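Local coordinates for protein glycosyl hydrolase, BNR repeat (Ralstonia eutropha, PDB 3B7F) that has no established substrate but is thought to be a hydrolase, probably acting on glycosides, built as a seven-bladed beta-propeller of BNR-repeat type, at residues A28-A33 against G54-H59; T130-T135 against H180-D185; G362-A367 against W375-S380. All blocks are in the same frame, centred on the assembly; numbering follows the deposited sequence.

Contact 1. Residues A28-A33 against G54-H59; sequences ATIKGA and GHTIHH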
loop_
_atom_site.group_PDB
_atom_site.type_symbol
_atom_site.label_atom_id
_atom_site.label_comp_id
_atom_site.label_asym_id
_atom_site.label_seq_id
_atom_site.Cartn_x
_atom_site.Cartn_y
_atom_site.Cartn_z
ATOM N N ALA A 28 7.117 -5.062 8.008
ATOM C CA ALA A 28 6.288 -4.737 9.156
ATOM C C ALA A 28 5.462 -5.949 9.512
ATOM O O ALA A 28 4.791 -6.510 8.640
ATOM C CB ALA A 28 5.365 -3.544 8.830
ATOM N N THR A 29 5.527 -6.374 10.778
ATOM C CA THR A 29 4.748 -7.514 11.240
ATOM C C THR A 29 4.030 -7.168 12.523
ATOM O O THR A 29 4.326 -6.166 13.196
ATOM C CB THR A 29 5.605 -8.798 11.499
ATOM O OG1 THR A 29 6.159 -8.759 12.814
ATOM C CG2 THR A 29 6.696 -8.983 10.448
ATOM N N ILE A 30 3.095 -8.044 12.863
ATOM C CA ILE A 30 2.299 -7.937 14.056
ATOM C C ILE A 30 3.121 -7.927 15.362
ATOM O O ILE A 30 2.605 -7.447 16.381
ATOM C CB ILE A 30 1.245 -9.073 14.078
ATOM C CG1 ILE A 30 0.082 -8.743 15.029
ATOM C CG2 ILE A 30 1.942 -10.425 14.391
ATOM C CD1 ILE A 30 -1.183 -9.632 14.817
ATOM N N LYS A 31 4.367 -8.437 15.334
ATOM C CA LYS A 31 5.245 -8.454 16.519
ATOM C C LYS A 31 6.632 -7.862 16.314
ATOM O O LYS A 31 7.547 -8.185 17.078
ATOM C CB LYS A 31 5.364 -9.895 17.094
ATOM C CG LYS A 31 4.067 -10.457 17.663
ATOM C CD LYS A 31 3.637 -9.786 18.970
ATOM C CE LYS A 31 2.305 -10.347 19.408
ATOM N NZ LYS A 31 1.831 -9.643 20.594
ATOM N N GLY A 32 6.781 -6.959 15.337
ATOM C CA GLY A 32 8.052 -6.253 15.125
ATOM C C GLY A 32 8.375 -5.955 13.683
ATOM O O GLY A 32 7.639 -6.351 12.769
ATOM N N ALA A 33 9.486 -5.243 13.518
ATOM C CA ALA A 33 10.056 -4.873 12.238
ATOM C C ALA A 33 11.286 -5.744 11.963
ATOM O O ALA A 33 12.114 -5.994 12.848
ATOM C CB ALA A 33 10.454 -3.393 12.211
ATOM N N GLY A 54 7.591 -7.277 19.811
ATOM C CA GLY A 54 6.382 -7.163 20.619
ATOM C C GLY A 54 5.426 -6.032 20.290
ATOM O O GLY A 54 4.326 -5.996 20.828
ATOM N N HIS A 55 5.841 -5.108 19.417
ATOM C CA HIS A 55 4.996 -4.027 18.945
ATOM C C HIS A 55 4.413 -4.452 17.593
ATOM O O HIS A 55 5.049 -5.181 16.840
ATOM C CB HIS A 55 5.813 -2.748 18.762
ATOM C CG HIS A 55 6.404 -2.190 20.029
ATOM N ND1 HIS A 55 6.596 -0.837 20.215
ATOM C CD2 HIS A 55 6.825 -2.789 21.174
ATOM C CE1 HIS A 55 7.142 -0.632 21.399
ATOM N NE2 HIS A 55 7.284 -1.800 22.005
ATOM N N THR A 56 3.214 -3.971 17.306
ATOM C CA THR A 56 2.507 -4.194 16.054
ATOM C C THR A 56 2.965 -3.087 15.122
ATOM O O THR A 56 2.759 -1.916 15.427
ATOM C CB THR A 56 0.980 -4.143 16.263
ATOM O OG1 THR A 56 0.616 -5.161 17.195
ATOM C CG2 THR A 56 0.228 -4.383 14.959
ATOM N N ILE A 57 3.609 -3.458 14.014
ATOM C CA ILE A 57 4.144 -2.503 13.074
ATOM C C ILE A 57 3.297 -2.562 11.824
ATOM O O ILE A 57 3.193 -3.612 11.188
ATOM C CB ILE A 57 5.641 -2.769 12.703
ATOM C CG1 ILE A 57 6.492 -3.118 13.943
ATOM C CG2 ILE A 57 6.196 -1.568 11.877
ATOM C CD1 ILE A 57 6.467 -2.091 15.114
ATOM N N HIS A 58 2.724 -1.424 11.455
ATOM C CA HIS A 58 1.857 -1.345 10.289
ATOM C C HIS A 58 2.472 -0.975 8.952
ATOM O O HIS A 58 1.964 -1.405 7.921
ATOM C CB HIS A 58 0.688 -0.404 10.597
ATOM C CG HIS A 58 -0.326 -1.046 11.474
ATOM N ND1 HIS A 58 -1.275 -1.913 10.971
ATOM C CD2 HIS A 58 -0.491 -1.027 12.819
ATOM C CE1 HIS A 58 -2.004 -2.374 11.973
ATOM N NE2 HIS A 58 -1.547 -1.855 13.103
ATOM N N HIS A 59 3.519 -0.171 8.956
ATOM C CA HIS A 59 4.112 0.307 7.726
ATOM C C HIS A 59 5.489 0.906 8.012
ATOM O O HIS A 59 5.650 1.610 9.001
ATOM C CB HIS A 59 3.186 1.361 7.126
ATOM C CG HIS A 59 3.286 1.531 5.638
ATOM N ND1 HIS A 59 2.788 2.643 5.008
ATOM C CD2 HIS A 59 3.806 0.750 4.658
ATOM C CE1 HIS A 59 2.971 2.529 3.703
ATOM N NE2 HIS A 59 3.563 1.377 3.466
#

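Contact 2. Residues T130-T135 against H180-D185; sequences TWYAGT and HSILVD. With EDO (1,2-ethanediol), chain K.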
loop_
_atom_site.group_PDB
_atom_site.type_symbol
_atom_site.label_atom_id
_atom_site.label_comp_id
_atom_site.label_asym_id
_atom_site.label_seq_id
_atom_site.Cartn_x
_atom_site.Cartn_y
_atom_site.Cartn_z
ATOM N N THR A 130 7.993 16.859 4.433
ATOM C CA THR A 130 6.535 16.732 4.445
ATOM C C THR A 130 6.100 15.279 4.185
ATOM O O THR A 130 6.618 14.623 3.279
ATOM C CB THR A 130 5.874 17.715 3.435
ATOM O OG1 THR A 130 6.130 19.064 3.857
ATOM C CG2 THR A 130 4.353 17.495 3.325
ATOM N N TRP A 131 5.183 14.766 5.011
ATOM C CA TRP A 131 4.615 13.420 4.879
ATOM C C TRP A 131 3.123 13.470 5.138
ATOM O O TRP A 131 2.627 14.422 5.752
ATOM C CB TRP A 131 5.176 12.462 5.927
ATOM C CG TRP A 131 6.607 12.076 5.772
ATOM C CD1 TRP A 131 7.683 12.851 6.022
ATOM C CD2 TRP A 131 7.111 10.784 5.397
ATOM N NE1 TRP A 131 8.837 12.146 5.780
ATOM C CE2 TRP A 131 8.511 10.872 5.392
ATOM C CE3 TRP A 131 6.507 9.564 5.040
ATOM C CZ2 TRP A 131 9.331 9.779 5.069
ATOM C CZ3 TRP A 131 7.321 8.488 4.707
ATOM C CH2 TRP A 131 8.706 8.605 4.719
ATOM N N TYR A 132 2.418 12.441 4.666
ATOM C CA TYR A 132 1.011 12.219 4.996
ATOM C C TYR A 132 0.903 10.890 5.722
ATOM O O TYR A 132 1.692 10.001 5.493
ATOM C CB TYR A 132 0.112 12.196 3.765
ATOM C CG TYR A 132 -0.005 13.537 3.106
ATOM C CD1 TYR A 132 -0.983 14.449 3.498
ATOM C CD2 TYR A 132 0.883 13.908 2.112
ATOM C CE1 TYR A 132 -1.071 15.678 2.914
ATOM C CE2 TYR A 132 0.805 15.123 1.526
ATOM C CZ TYR A 132 -0.168 16.015 1.919
ATOM O OH TYR A 132 -0.220 17.237 1.285
ATOM N N ALA A 133 -0.065 10.801 6.623
ATOM C CA ALA A 133 -0.383 9.601 7.358
ATOM C C ALA A 133 -1.888 9.320 7.232
ATOM O O ALA A 133 -2.709 10.244 7.307
ATOM C CB ALA A 133 -0.006 9.739 8.810
ATOM N N GLY A 134 -2.217 8.042 7.026
ATOM C CA GLY A 134 -3.589 7.548 6.985
ATOM C C GLY A 134 -3.810 6.662 8.205
ATOM O O GLY A 134 -2.974 5.814 8.497
ATOM N N THR A 135 -4.940 6.854 8.889
ATOM C CA THR A 135 -5.283 6.141 10.120
ATOM C C THR A 135 -6.500 5.212 10.035
ATOM O O THR A 135 -7.227 5.213 9.049
ATOM C CB THR A 135 -5.596 7.162 11.293
ATOM O OG1 THR A 135 -6.713 7.994 10.932
ATOM C CG2 THR A 135 -4.371 8.040 11.644
ATOM N N HIS A 180 -6.004 4.626 3.343
ATOM C CA HIS A 180 -4.818 4.060 2.740
ATOM C C HIS A 180 -4.575 4.728 1.401
ATOM O O HIS A 180 -5.241 5.705 1.076
ATOM C CB HIS A 180 -5.004 2.534 2.627
ATOM C CG HIS A 180 -6.194 2.114 1.824
ATOM N ND1 HIS A 180 -6.211 2.147 0.444
ATOM C CD2 HIS A 180 -7.388 1.605 2.203
ATOM C CE1 HIS A 180 -7.385 1.716 0.013
ATOM N NE2 HIS A 180 -8.115 1.365 1.058
ATOM N N SER A 181 -3.599 4.214 0.653
ATOM C CA SER A 181 -3.302 4.650 -0.691
ATOM C C SER A 181 -3.270 6.171 -0.875
ATOM O O SER A 181 -3.921 6.709 -1.770
ATOM C CB SER A 181 -4.322 4.009 -1.639
ATOM O OG SER A 181 -4.319 2.613 -1.492
ATOM N N ILE A 182 -2.506 6.836 -0.004
ATOM C CA ILE A 182 -2.316 8.270 -0.050
ATOM C C ILE A 182 -1.223 8.501 -1.102
ATOM O O ILE A 182 -0.071 8.048 -0.977
ATOM C CB ILE A 182 -1.965 8.882 1.317
ATOM C CG1 ILE A 182 -3.082 8.616 2.327
ATOM C CG2 ILE A 182 -1.753 10.407 1.192
ATOM C CD1 ILE A 182 -2.671 8.889 3.785
ATOM N N LEU A 183 -1.613 9.207 -2.148
ATOM C CA LEU A 183 -0.794 9.449 -3.308
ATOM C C LEU A 183 -0.609 10.951 -3.514
ATOM O O LEU A 183 -1.594 11.666 -3.564
ATOM C CB LEU A 183 -1.528 8.853 -4.507
ATOM C CG LEU A 183 -1.563 7.350 -4.837
ATOM C CD1 LEU A 183 -1.386 6.424 -3.663
ATOM C CD2 LEU A 183 -2.817 7.036 -5.702
ATOM N N VAL A 184 0.640 11.409 -3.622
ATOM C CA VAL A 184 0.989 12.804 -3.910
ATOM C C VAL A 184 1.507 12.847 -5.351
ATOM O O VAL A 184 2.506 12.212 -5.663
ATOM C CB VAL A 184 2.082 13.315 -2.953
ATOM C CG1 VAL A 184 2.485 14.808 -3.299
ATOM C CG2 VAL A 184 1.631 13.131 -1.494
ATOM N N ASP A 185 0.841 13.591 -6.220
ATOM C CA ASP A 185 1.207 13.657 -7.645
ATOM C C ASP A 185 2.653 14.172 -7.833
ATOM O O ASP A 185 2.981 15.218 -7.280
ATOM C CB ASP A 185 0.202 14.557 -8.388
ATOM C CG ASP A 185 0.205 14.369 -9.893
ATOM O OD1 ASP A 185 1.268 14.350 -10.520
ATOM O OD2 ASP A 185 -0.898 14.285 -10.459
HETATM C C1 EDO K . 3.402 7.444 -4.562
HETATM O O1 EDO K . 2.265 7.388 -5.462
HETATM C C2 EDO K . 3.105 8.298 -3.319
HETATM O O2 EDO K . 2.803 9.670 -3.657
#

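Contact 3. Residues G362-A367 against W375-S380; sequences GGEIWA and WQCIAS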
loop_
_atom_site.group_PDB
_atom_site.type_symbol
_atom_site.label_atom_id
_atom_site.label_comp_id
_atom_site.label_asym_id
_atom_site.label_seq_id
_atom_site.Cartn_x
_atom_site.Cartn_y
_atom_site.Cartn_z
ATOM N N GLY A 362 1.501 -15.930 6.932
ATOM C CA GLY A 362 2.211 -17.067 7.481
ATOM C C GLY A 362 3.693 -16.799 7.757
ATOM O O GLY A 362 4.394 -17.704 8.208
ATOM N N GLY A 363 4.179 -15.588 7.431
ATOM C CA GLY A 363 5.531 -15.169 7.734
ATOM C C GLY A 363 6.648 -15.450 6.773
ATOM O O GLY A 363 7.796 -15.476 7.189
ATOM N N GLU A 364 6.325 -15.628 5.500
ATOM C CA GLU A 364 7.303 -15.869 4.443
ATOM C C GLU A 364 7.480 -14.609 3.610
ATOM O O GLU A 364 6.527 -13.880 3.391
ATOM C CB GLU A 364 6.836 -16.996 3.533
ATOM C CG GLU A 364 6.906 -18.400 4.159
ATOM C CD GLU A 364 6.371 -19.489 3.242
ATOM O OE1 GLU A 364 5.411 -19.254 2.500
ATOM O OE2 GLU A 364 6.864 -20.610 3.290
ATOM N N ILE A 365 8.713 -14.351 3.180
ATOM C CA ILE A 365 9.030 -13.290 2.250
ATOM C C ILE A 365 9.517 -14.009 1.017
ATOM O O ILE A 365 10.499 -14.769 1.112
ATOM C CB ILE A 365 10.126 -12.323 2.693
ATOM C CG1 ILE A 365 9.689 -11.539 3.928
ATOM C CG2 ILE A 365 10.380 -11.342 1.544
ATOM C CD1 ILE A 365 8.728 -10.372 3.620
ATOM N N TRP A 366 8.790 -13.822 -0.101
ATOM C CA TRP A 366 9.134 -14.402 -1.410
ATOM C C TRP A 366 9.699 -13.313 -2.290
ATOM O O TRP A 366 9.170 -12.212 -2.298
ATOM C CB TRP A 366 7.933 -15.046 -2.061
ATOM C CG TRP A 366 7.491 -16.278 -1.307
ATOM C CD1 TRP A 366 6.667 -16.317 -0.242
ATOM C CD2 TRP A 366 7.849 -17.629 -1.588
ATOM N NE1 TRP A 366 6.467 -17.597 0.160
ATOM C CE2 TRP A 366 7.183 -18.438 -0.648
ATOM C CE3 TRP A 366 8.674 -18.239 -2.541
ATOM C CZ2 TRP A 366 7.338 -19.850 -0.617
ATOM C CZ3 TRP A 366 8.807 -19.619 -2.529
ATOM C CH2 TRP A 366 8.138 -20.418 -1.574
ATOM N N ALA A 367 10.783 -13.612 -3.002
ATOM C CA ALA A 367 11.491 -12.604 -3.829
ATOM C C ALA A 367 11.695 -13.087 -5.255
ATOM O O ALA A 367 11.900 -14.257 -5.478
ATOM C CB ALA A 367 12.838 -12.254 -3.219
ATOM N N TRP A 375 10.453 -17.221 -8.227
ATOM C CA TRP A 375 10.316 -16.834 -6.836
ATOM C C TRP A 375 11.231 -17.704 -5.991
ATOM O O TRP A 375 11.445 -18.860 -6.306
ATOM C CB TRP A 375 8.844 -16.979 -6.370
ATOM C CG TRP A 375 7.942 -16.067 -7.115
ATOM C CD1 TRP A 375 7.203 -16.360 -8.222
ATOM C CD2 TRP A 375 7.707 -14.682 -6.825
ATOM N NE1 TRP A 375 6.503 -15.243 -8.627
ATOM C CE2 TRP A 375 6.796 -14.200 -7.783
ATOM C CE3 TRP A 375 8.183 -13.808 -5.848
ATOM C CZ2 TRP A 375 6.372 -12.869 -7.812
ATOM C CZ3 TRP A 375 7.750 -12.488 -5.867
ATOM C CH2 TRP A 375 6.863 -12.033 -6.851
ATOM N N GLN A 376 11.742 -17.122 -4.919
ATOM C CA GLN A 376 12.596 -17.778 -3.947
ATOM C C GLN A 376 12.159 -17.272 -2.581
ATOM O O GLN A 376 12.010 -16.068 -2.377
ATOM C CB GLN A 376 14.052 -17.402 -4.205
ATOM C CG GLN A 376 15.114 -17.975 -3.257
ATOM C CD GLN A 376 15.435 -19.464 -3.461
ATOM O OE1 GLN A 376 15.596 -19.940 -4.603
ATOM N NE2 GLN A 376 15.585 -20.197 -2.337
ATOM N N CYS A 377 11.930 -18.179 -1.644
ATOM C CA CYS A 377 11.653 -17.779 -0.283
ATOM C C CYS A 377 12.980 -17.336 0.379
ATOM O O CYS A 377 13.862 -18.142 0.599
ATOM C CB CYS A 377 11.002 -18.915 0.509
ATOM S SG CYS A 377 10.511 -18.352 2.159
ATOM N N ILE A 378 13.091 -16.058 0.691
ATOM C CA ILE A 378 14.292 -15.468 1.317
ATOM C C ILE A 378 14.156 -15.250 2.841
ATOM O O ILE A 378 15.102 -14.852 3.485
ATOM C CB ILE A 378 14.723 -14.170 0.597
ATOM C CG1 ILE A 378 13.633 -13.076 0.651
ATOM C CG2 ILE A 378 15.116 -14.494 -0.888
ATOM C CD1 ILE A 378 14.104 -11.731 0.212
ATOM N N ALA A 379 12.967 -15.470 3.392
ATOM C CA ALA A 379 12.708 -15.422 4.852
ATOM C C ALA A 379 11.442 -16.216 5.144
ATOM O O ALA A 379 10.499 -16.145 4.379
ATOM C CB ALA A 379 12.542 -14.010 5.358
ATOM N N SER A 380 11.449 -16.984 6.234
ATOM C CA SER A 380 10.297 -17.740 6.701
ATOM C C SER A 380 10.223 -17.652 8.243
ATOM O O SER A 380 11.138 -17.168 8.921
ATOM C CB SER A 380 10.358 -19.206 6.248
ATOM O OG SER A 380 11.406 -19.878 6.903
#

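Contact 1. Residues A28-A33 against G54-H59
The carbonyl oxygen of T29 receives two amides: I57 N, across the contact, lies 2.9 Å from T29 O in a nearly straight bond (165°), and G32 N adds a weak one from within the same turn. That turn, type I from T29 to G32, is the tip of the hairpin joining strands 24-29 and 32-38 of one propeller blade, and it leans on the start of strand 56-62, the first strand of the next blade. Two more bonds follow along the turn. The hydroxyl of T56 donates to I30 O, with T56 OG1 3.1 Å from that oxygen; OG1 stands anti to its carbonyl carbon (chi1 -60°), which turns it to the hairpin. G54 N reaches K31 O at 2.9 Å, arriving above the carbonyl plane. Threonine serves twice, for T29 forms an ST turn: its OG1 accepts from K31 N and donates to G32 O, 2.8 Å from T29 OG1. G32 O also takes T29 N. The strongly positive phi of G32 (145°) would press a CB into the preceding carbonyl, which explains the glycine, and K31 suits the solvent-facing tip.

Apolar packing lies beyond these bonds. A28, small and buried, points its CB at I57, whose branches divide the work, CG2 going to the alanine and CG1 to G32. Strand 70-75 covers I57 through M72 and A74. The packing here is close: A28 CB sits 3.2 Å from I57 O, and I57 CG1 lies 3.4 Å from G32 C.

Contact 2. Residues T130-T135 against H180-D185
Strand 131-135 and strand 180-184 run antiparallel at 160° with their axes 7.7 Å apart, too far for backbone pairing: no hydrogen bond crosses, and the side chains of I182 and V184 pack on Y132, I182 also on the backbone at G134. This is the blade-to-blade interface of a beta-propeller: the second strand of one blade lies over the first strand of the following blade.

I182 sits in the middle, and its two branches part. CG2 goes to the root of Y132, with I182 CG2 3.6 Å from Y132 CB, whereas the longer arm runs up to the bare backbone, where I182 CD1 comes 3.4 Å from G134 N. Glycine suits that position, since the methyl lies where a side chain would begin. Further along, V184 crosses Y132 at about a right angle and brings CG2 obliquely to its ring, V184 CG2 lying 3.7 Å from Y132 CE2. That methyl is set anti to the carbonyl carbon of V184, with CG1 anti to the backbone N (chi1 178°). L192 of strand 192-197 touches both Y132 and V184, while L140 and I194 close around I182, giving a branched, oily layer between the blades.

Polar links run through the strand backbone and the ends of the contact. I182 O takes a hydrogen bond from the hydroxyl of T121, on the strand beside 131-136. H180 and S181 share a bond in the plane of the imidazole, ND1 of H180 being 2.7 Å from OG of S181. A 1,2-ethanediol, probably from crystallisation, accepts from the strand: V184 N to its O2 measures 2.8 Å at 167°.

Contact 3. Residues G362-A367 against W375-S380
C377 lays its CB over the indole of W366, 3.7 Å from CB to the centroid of the six-membered ring and almost on its normal, a CH-pi contact. Its sulfur, turned anti to the backbone N (chi1 -174°), makes a longer sulfur-aromatic contact over the same face, 4.6 Å from SG to that centroid. A small, polarisable side chain suits a place against a broad ring face. The two residues form a non-hydrogen-bonded pair in the outermost hairpin of a propeller blade, strands 365-368 and 376-379. To one side A367 and Q376 exchange two backbone bonds, A367 N being 2.8 Å from Q376 O. To the other lies a classic beta bulge: I378 and A379 both face I365, and I365 O takes I378 N at 2.9 Å and, weakly, A379 N, while I365 N donates to A379 O at 2.8 Å.

Opposite C377 on the sheet, A367 CB meets I378 CD1 at 3.7 Å, and I365 packs obliquely on I378 and against the methyl of A379. These apolar residues suit their neighbours: L25 and L36 of the adjoining blade cover I365 and I378.

Groups further out probably hold the ring in place. W366 NE1 donates to E364 OE1 at 3.1 Å, in the indole plane but from above the carboxylate plane. F358 stacks on W366 and meets W375 edge-to-face. W375, which ends the Asp-box-like loop between the strands (S-x-D-x-G-x-x-W), brings its ring edge to W366 O. At the far end, positive phi at G363 (88°) suits a glycine as the chain enters the strand.

The glutamate, probably ionised, would draw on the polar N-H of the indole; this would probably limit the ring's rotation and may make its face slightly richer in electrons, which would suit the C-H and sulfur of C377.

The three contacts follow one another along the chain and fall in different parts of the propeller ring. Contact 3 is the outer hairpin of the last blade; I365 there touches V27 and I385 of the blade that closes the ring by pairing strand 24-29 with strand 385-391. Contact 1 carries that closing blade onto the next; its nearest atoms are about 7 Å from both other contacts, and its centre about 17 Å from that of contact 3 and 20 Å from that of contact 2. Contacts 2 and 3, centres about 28 Å apart, lie on opposite sides of the chain's centre. No catalytic site is established to relate them to; ethanediol molecules lie by I30 and V184.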